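Local coordinates for phosphoacetylglucosamine mutase (Aspergillus lentulus, PDB 5O9X), which probably interconverts N-acetylglucosamine 6-phosphate and N-acetylglucosamine 1-phosphate, as an alpha-D-phosphohexomutase, at residues L38-V43 and G138-G143; A96-N101 and Y111-K116. The protein carries 1 engineered substitution. One frame throughout, in Å; residues are numbered along the deposited sequence.

Interaction 1: L38-V43 and G138-G143; sequences LLNTVV and GSRLIG. Unlike the reference sequence in segment 138-143: Ile-142 (reference Val).
The opening turns of helices 40-56 and 138-151 come together at Asn-40 and Leu-141, whose CA atoms lie 6.4 Å apart. Leu-141 makes the largest contribution to this contact. Its CB does not point at 38-43, but CG anti to the carbonyl carbon (chi1 -57°) carries the branched end over to that segment. CD2 of Leu-141 touches CB of Leu-39 at 3.8 Å and CG2 of Val-43 at 3.9 Å. CD1 rests against CD1 of Leu-39. The leucine crosses both of these side chains at about a right angle. Val-43 also uses its second branch, with CG1 3.4 Å from the backbone O of Leu-141.

These two helices flank the mixed five-stranded sheet of the first alpha/beta/alpha domain of the phosphohexomutase fold. Leu-39, Val-43 and Leu-141 all press on strand 75-81, at Asn-76 and Val-78. The apolar part of the contact is therefore buried between the helix starts and the sheet.

The polar part lies beside it, toward the more exposed side. NH1 of Arg-140 donates to OD1 of Asn-40 at 3.0 Å, with a fairly straight N-H...O angle of 163°. The oxygen sits at the guanidinium edge, almost in its plane. The nitrogen, in contrast, approaches from above the carbonyl plane of the amide, and the two flat groups are turned 63° apart. The arginine chain bends at chi2 and chi3, which brings the guanidinium round to Asn-40. CD of Arg-140 also passes close to OD1 of Asn-40. NH1 has a second acceptor in the backbone O of Ala-36, which ties Arg-140 to the loop leading into helix 40-56 as well as to the first turn of that helix.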
loop_
_atom_site.group_PDB
_atom_site.type_symbol
_atom_site.label_atom_id
_atom_site.label_comp_id
_atom_site.label_asym_id
_atom_site.label_seq_id
_atom_site.Cartn_x
_atom_site.Cartn_y
_atom_site.Cartn_z
ATOM N N LEU A 38 14.667 -12.135 13.934
ATOM C CA LEU A 38 15.844 -11.716 13.165
ATOM C C LEU A 38 16.079 -10.225 13.102
ATOM O O LEU A 38 17.132 -9.778 12.585
ATOM C CB LEU A 38 15.776 -12.219 11.735
ATOM C CG LEU A 38 15.689 -13.731 11.564
ATOM C CD1 LEU A 38 15.454 -14.134 10.093
ATOM C CD2 LEU A 38 16.891 -14.463 12.222
ATOM N N LEU A 39 15.135 -9.439 13.631
ATOM C CA LEU A 39 15.080 -8.024 13.328
ATOM C C LEU A 39 15.896 -7.023 14.182
ATOM O O LEU A 39 16.103 -5.885 13.744
ATOM C CB LEU A 39 13.617 -7.575 13.258
ATOM C CG LEU A 39 13.044 -7.921 11.875
ATOM C CD1 LEU A 39 11.519 -7.942 12.023
ATOM C CD2 LEU A 39 13.513 -6.895 10.805
ATOM N N ASN A 40 16.394 -7.384 15.377
ATOM C CA ASN A 40 16.990 -6.303 16.203
ATOM C C ASN A 40 18.059 -5.420 15.484
ATOM O O ASN A 40 17.991 -4.174 15.512
ATOM C CB ASN A 40 17.637 -6.904 17.464
ATOM C CG ASN A 40 16.617 -7.255 18.529
ATOM O OD1 ASN A 40 15.396 -6.964 18.421
ATOM N ND2 ASN A 40 17.084 -7.926 19.544
ATOM N N THR A 41 19.062 -6.057 14.867
ATOM C CA THR A 41 20.176 -5.276 14.351
ATOM C C THR A 41 19.723 -4.470 13.118
ATOM O O THR A 41 20.238 -3.382 12.839
ATOM C CB THR A 41 21.402 -6.131 14.069
ATOM O OG1 THR A 41 21.164 -7.058 12.995
ATOM C CG2 THR A 41 21.792 -6.924 15.323
ATOM N N VAL A 42 18.742 -5.017 12.405
ATOM C CA VAL A 42 18.146 -4.378 11.236
ATOM C C VAL A 42 17.484 -3.052 11.629
ATOM O O VAL A 42 17.725 -2.011 11.014
ATOM C CB VAL A 42 17.098 -5.300 10.537
ATOM C CG1 VAL A 42 16.450 -4.578 9.380
ATOM C CG2 VAL A 42 17.774 -6.505 9.932
ATOM N N VAL A 43 16.615 -3.121 12.622
ATOM C CA VAL A 43 15.892 -1.974 13.110
ATOM C C VAL A 43 16.899 -0.922 13.649
ATOM O O VAL A 43 16.706 0.304 13.478
ATOM C CB VAL A 43 14.843 -2.445 14.181
ATOM C CG1 VAL A 43 14.204 -1.260 14.886
ATOM C CG2 VAL A 43 13.763 -3.337 13.483
ATOM N N GLY A 138 6.443 -5.715 18.188
ATOM C CA GLY A 138 6.661 -4.303 17.932
ATOM C C GLY A 138 7.264 -3.474 19.061
ATOM O O GLY A 138 8.100 -2.569 18.828
ATOM N N SER A 139 6.805 -3.717 20.284
ATOM C CA SER A 139 7.373 -2.957 21.441
ATOM C C SER A 139 8.912 -3.133 21.573
ATOM O O SER A 139 9.616 -2.135 21.700
ATOM C CB SER A 139 6.710 -3.373 22.770
ATOM O OG SER A 139 7.347 -2.663 23.850
ATOM N N ARG A 140 9.410 -4.383 21.569
ATOM C CA ARG A 140 10.875 -4.683 21.578
ATOM C C ARG A 140 11.567 -3.898 20.487
ATOM O O ARG A 140 12.585 -3.256 20.749
ATOM C CB ARG A 140 11.218 -6.195 21.389
ATOM C CG ARG A 140 12.695 -6.570 21.731
ATOM C CD ARG A 140 13.443 -7.485 20.715
ATOM N NE ARG A 140 12.494 -8.425 20.244
ATOM C CZ ARG A 140 12.293 -8.951 19.047
ATOM N NH1 ARG A 140 13.105 -8.886 17.968
ATOM N NH2 ARG A 140 11.221 -9.717 19.028
ATOM N N LEU A 141 11.057 -4.008 19.244
ATOM C CA LEU A 141 11.650 -3.270 18.106
ATOM C C LEU A 141 11.644 -1.743 18.234
ATOM O O LEU A 141 12.657 -1.068 17.919
ATOM C CB LEU A 141 11.080 -3.750 16.737
ATOM C CG LEU A 141 11.262 -5.274 16.472
ATOM C CD1 LEU A 141 10.532 -5.736 15.191
ATOM C CD2 LEU A 141 12.743 -5.714 16.461
ATOM N N ILE A 142 10.540 -1.172 18.683
ATOM C CA ILE A 142 10.510 0.270 19.064
ATOM C C ILE A 142 11.617 0.635 20.164
ATOM O O ILE A 142 12.228 1.700 20.084
ATOM C CB ILE A 142 9.022 0.646 19.474
ATOM C CG1 ILE A 142 8.244 1.233 18.298
ATOM C CG2 ILE A 142 8.862 1.562 20.666
ATOM C CD1 ILE A 142 8.809 1.068 16.950
ATOM N N GLY A 143 11.816 -0.233 21.153
ATOM C CA GLY A 143 12.980 -0.129 22.097
ATOM C C GLY A 143 14.305 -0.002 21.364
ATOM O O GLY A 143 15.133 0.862 21.686
#

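Interaction 2: A96-N101 and Y111-K116; sequences ATKLAN and YDELVK
Leu-99 and Leu-114 meet obliquely in the middle of this contact, each directing its CB toward the other helix. CD1 of Leu-114 does the touching. It lies 3.6 Å from CG of Leu-99 and 3.7 Å from CD1 of Leu-99, so one methyl rests against the branch point of the other leucine. CD2 of Leu-99 extends the packing to the backbone of the partner helix, 4.1 Å from N of Tyr-111.

The other methyl of Leu-114 serves Lys-98. The lysine chain and the leucine run alongside each other, pointing opposite ways, with CD of Lys-98 at 4.1 Å from CD2 of Leu-114. The lysine leaves its helix with CG anti to the backbone N (chi1 -179°), then bends at chi3 and chi4. The bends turn the ammonium group to Glu-113, whose own chain is extended. The two charged side chains cross at about a right angle. NZ of Lys-98 and OE2 of Glu-113 form a salt bridge of 2.9 Å, and the nitrogen meets OE2 nearly in line with its C-O bond. The charged pair lies on the more exposed side of the contact, while the leucines are buried.

The short segments run antiparallel, at 163° between their directions, and their axes approach to 10.9 Å. They belong to helices 91-101 and 107-118, consecutive in the chain, so the contact is an antiparallel helical hairpin within the first alpha/beta/alpha domain. Lys-98 and Leu-99 also touch Val-110 of helix 107-118. Toward the domain interior, Leu-114 and Tyr-111 rest on Leu-52 of helix 40-56. Ala-96 packs on Leu-49 of that same helix and on Phe-32 of strand 32-35.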
loop_
_atom_site.group_PDB
_atom_site.type_symbol
_atom_site.label_atom_id
_atom_site.label_comp_id
_atom_site.label_asym_id
_atom_site.label_seq_id
_atom_site.Cartn_x
_atom_site.Cartn_y
_atom_site.Cartn_z
ATOM N N ALA A 96 20.474 1.838 3.217
ATOM C CA ALA A 96 19.869 1.088 4.344
ATOM C C ALA A 96 20.460 -0.286 4.391
ATOM O O ALA A 96 20.738 -0.806 5.460
ATOM C CB ALA A 96 18.376 1.014 4.158
ATOM N N THR A 97 20.589 -0.908 3.204
ATOM C CA THR A 97 21.023 -2.292 3.096
ATOM C C THR A 97 22.498 -2.418 3.504
ATOM O O THR A 97 22.912 -3.436 4.080
ATOM C CB THR A 97 20.794 -2.777 1.651
ATOM O OG1 THR A 97 19.422 -2.641 1.338
ATOM C CG2 THR A 97 21.241 -4.205 1.399
ATOM N N LYS A 98 23.278 -1.347 3.280
ATOM C CA LYS A 98 24.693 -1.389 3.690
ATOM C C LYS A 98 24.746 -1.339 5.220
ATOM O O LYS A 98 25.472 -2.102 5.835
ATOM C CB LYS A 98 25.415 -0.205 3.049
ATOM C CG LYS A 98 26.906 -0.110 3.365
ATOM C CD LYS A 98 27.403 1.322 3.147
ATOM C CE LYS A 98 27.634 1.654 1.673
ATOM N NZ LYS A 98 29.036 1.316 1.308
ATOM N N LEU A 99 23.969 -0.454 5.851
ATOM C CA LEU A 99 23.981 -0.418 7.294
ATOM C C LEU A 99 23.475 -1.738 7.889
ATOM O O LEU A 99 24.041 -2.247 8.870
ATOM C CB LEU A 99 23.174 0.765 7.862
ATOM C CG LEU A 99 23.786 2.151 7.776
ATOM C CD1 LEU A 99 22.703 3.221 7.925
ATOM C CD2 LEU A 99 24.873 2.295 8.861
ATOM N N ALA A 100 22.440 -2.303 7.274
ATOM C CA ALA A 100 21.827 -3.536 7.826
ATOM C C ALA A 100 22.750 -4.743 7.682
ATOM O O ALA A 100 22.669 -5.693 8.470
ATOM C CB ALA A 100 20.496 -3.811 7.151
ATOM N N ASN A 101 23.616 -4.725 6.656
ATOM C CA ASN A 101 24.556 -5.831 6.442
ATOM C C ASN A 101 25.969 -5.620 7.059
ATOM O O ASN A 101 26.794 -6.540 7.045
ATOM C CB ASN A 101 24.608 -6.234 4.964
ATOM C CG ASN A 101 23.288 -6.851 4.506
ATOM O OD1 ASN A 101 22.591 -6.291 3.660
ATOM N ND2 ASN A 101 22.914 -7.970 5.100
ATOM N N TYR A 111 28.562 4.078 9.240
ATOM C CA TYR A 111 27.851 5.358 9.462
ATOM C C TYR A 111 28.673 6.564 8.946
ATOM O O TYR A 111 28.168 7.381 8.155
ATOM C CB TYR A 111 27.546 5.522 10.946
ATOM C CG TYR A 111 26.585 6.638 11.352
ATOM C CD1 TYR A 111 27.044 7.759 12.109
ATOM C CD2 TYR A 111 25.195 6.553 11.073
ATOM C CE1 TYR A 111 26.156 8.760 12.535
ATOM C CE2 TYR A 111 24.319 7.550 11.508
ATOM C CZ TYR A 111 24.789 8.649 12.217
ATOM O OH TYR A 111 23.913 9.617 12.630
ATOM N N ASP A 112 29.931 6.687 9.387
ATOM C CA ASP A 112 30.818 7.781 8.892
ATOM C C ASP A 112 31.099 7.709 7.396
ATOM O O ASP A 112 31.105 8.745 6.699
ATOM C CB ASP A 112 32.132 7.850 9.684
ATOM C CG ASP A 112 31.946 8.498 11.044
ATOM O OD1 ASP A 112 31.310 9.599 11.101
ATOM O OD2 ASP A 112 32.430 7.897 12.045
ATOM N N GLU A 113 31.260 6.482 6.888
ATOM C CA GLU A 113 31.468 6.266 5.470
ATOM C C GLU A 113 30.262 6.873 4.737
ATOM O O GLU A 113 30.415 7.625 3.751
ATOM C CB GLU A 113 31.589 4.770 5.259
ATOM C CG GLU A 113 32.060 4.264 3.923
ATOM C CD GLU A 113 31.910 2.742 3.815
ATOM O OE1 GLU A 113 32.299 1.985 4.761
ATOM O OE2 GLU A 113 31.384 2.304 2.772
ATOM N N LEU A 114 29.058 6.641 5.291
ATOM C CA LEU A 114 27.842 7.194 4.700
ATOM C C LEU A 114 27.737 8.682 4.783
ATOM O O LEU A 114 27.252 9.313 3.808
ATOM C CB LEU A 114 26.562 6.509 5.228
ATOM C CG LEU A 114 26.290 5.146 4.620
ATOM C CD1 LEU A 114 25.136 4.412 5.347
ATOM C CD2 LEU A 114 26.018 5.230 3.127
ATOM N N VAL A 115 28.154 9.272 5.900
ATOM C CA VAL A 115 28.033 10.732 5.959
ATOM C C VAL A 115 28.879 11.439 4.850
ATOM O O VAL A 115 28.419 12.427 4.256
ATOM C CB VAL A 115 28.183 11.347 7.389
ATOM C CG1 VAL A 115 28.062 10.321 8.493
ATOM C CG2 VAL A 115 29.425 12.211 7.581
ATOM N N LYS A 116 30.064 10.874 4.564
ATOM C CA LYS A 116 30.980 11.320 3.473
ATOM C C LYS A 116 30.365 11.126 2.115
ATOM O O LYS A 116 30.339 12.064 1.315
ATOM C CB LYS A 116 32.329 10.578 3.496
ATOM C CG LYS A 116 33.444 11.298 4.247
ATOM C CD LYS A 116 34.344 10.287 4.974
ATOM C CE LYS A 116 35.202 10.919 6.069
ATOM N NZ LYS A 116 36.597 11.208 5.622
#

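Helix 40-56 joins the two contacts. Its first turn takes part in interaction 1, and the part further along it packs against both segments of interaction 2. The contact centres are 18 Å apart, and their nearest atoms are about 5 Å apart without touching. In sequence, the hairpin of interaction 2 falls wholly between 38-43 and 138-143. Neither contact forms near the middle of the chain: the centres of interactions 1 and 2 lie 22 and 27 Å from the chain's centre, on the same side. The bound 1,6-di-O-phosphono-alpha-D-glucopyranose (G16) lies about 13 Å from the side chain of Leu-39 in interaction 1.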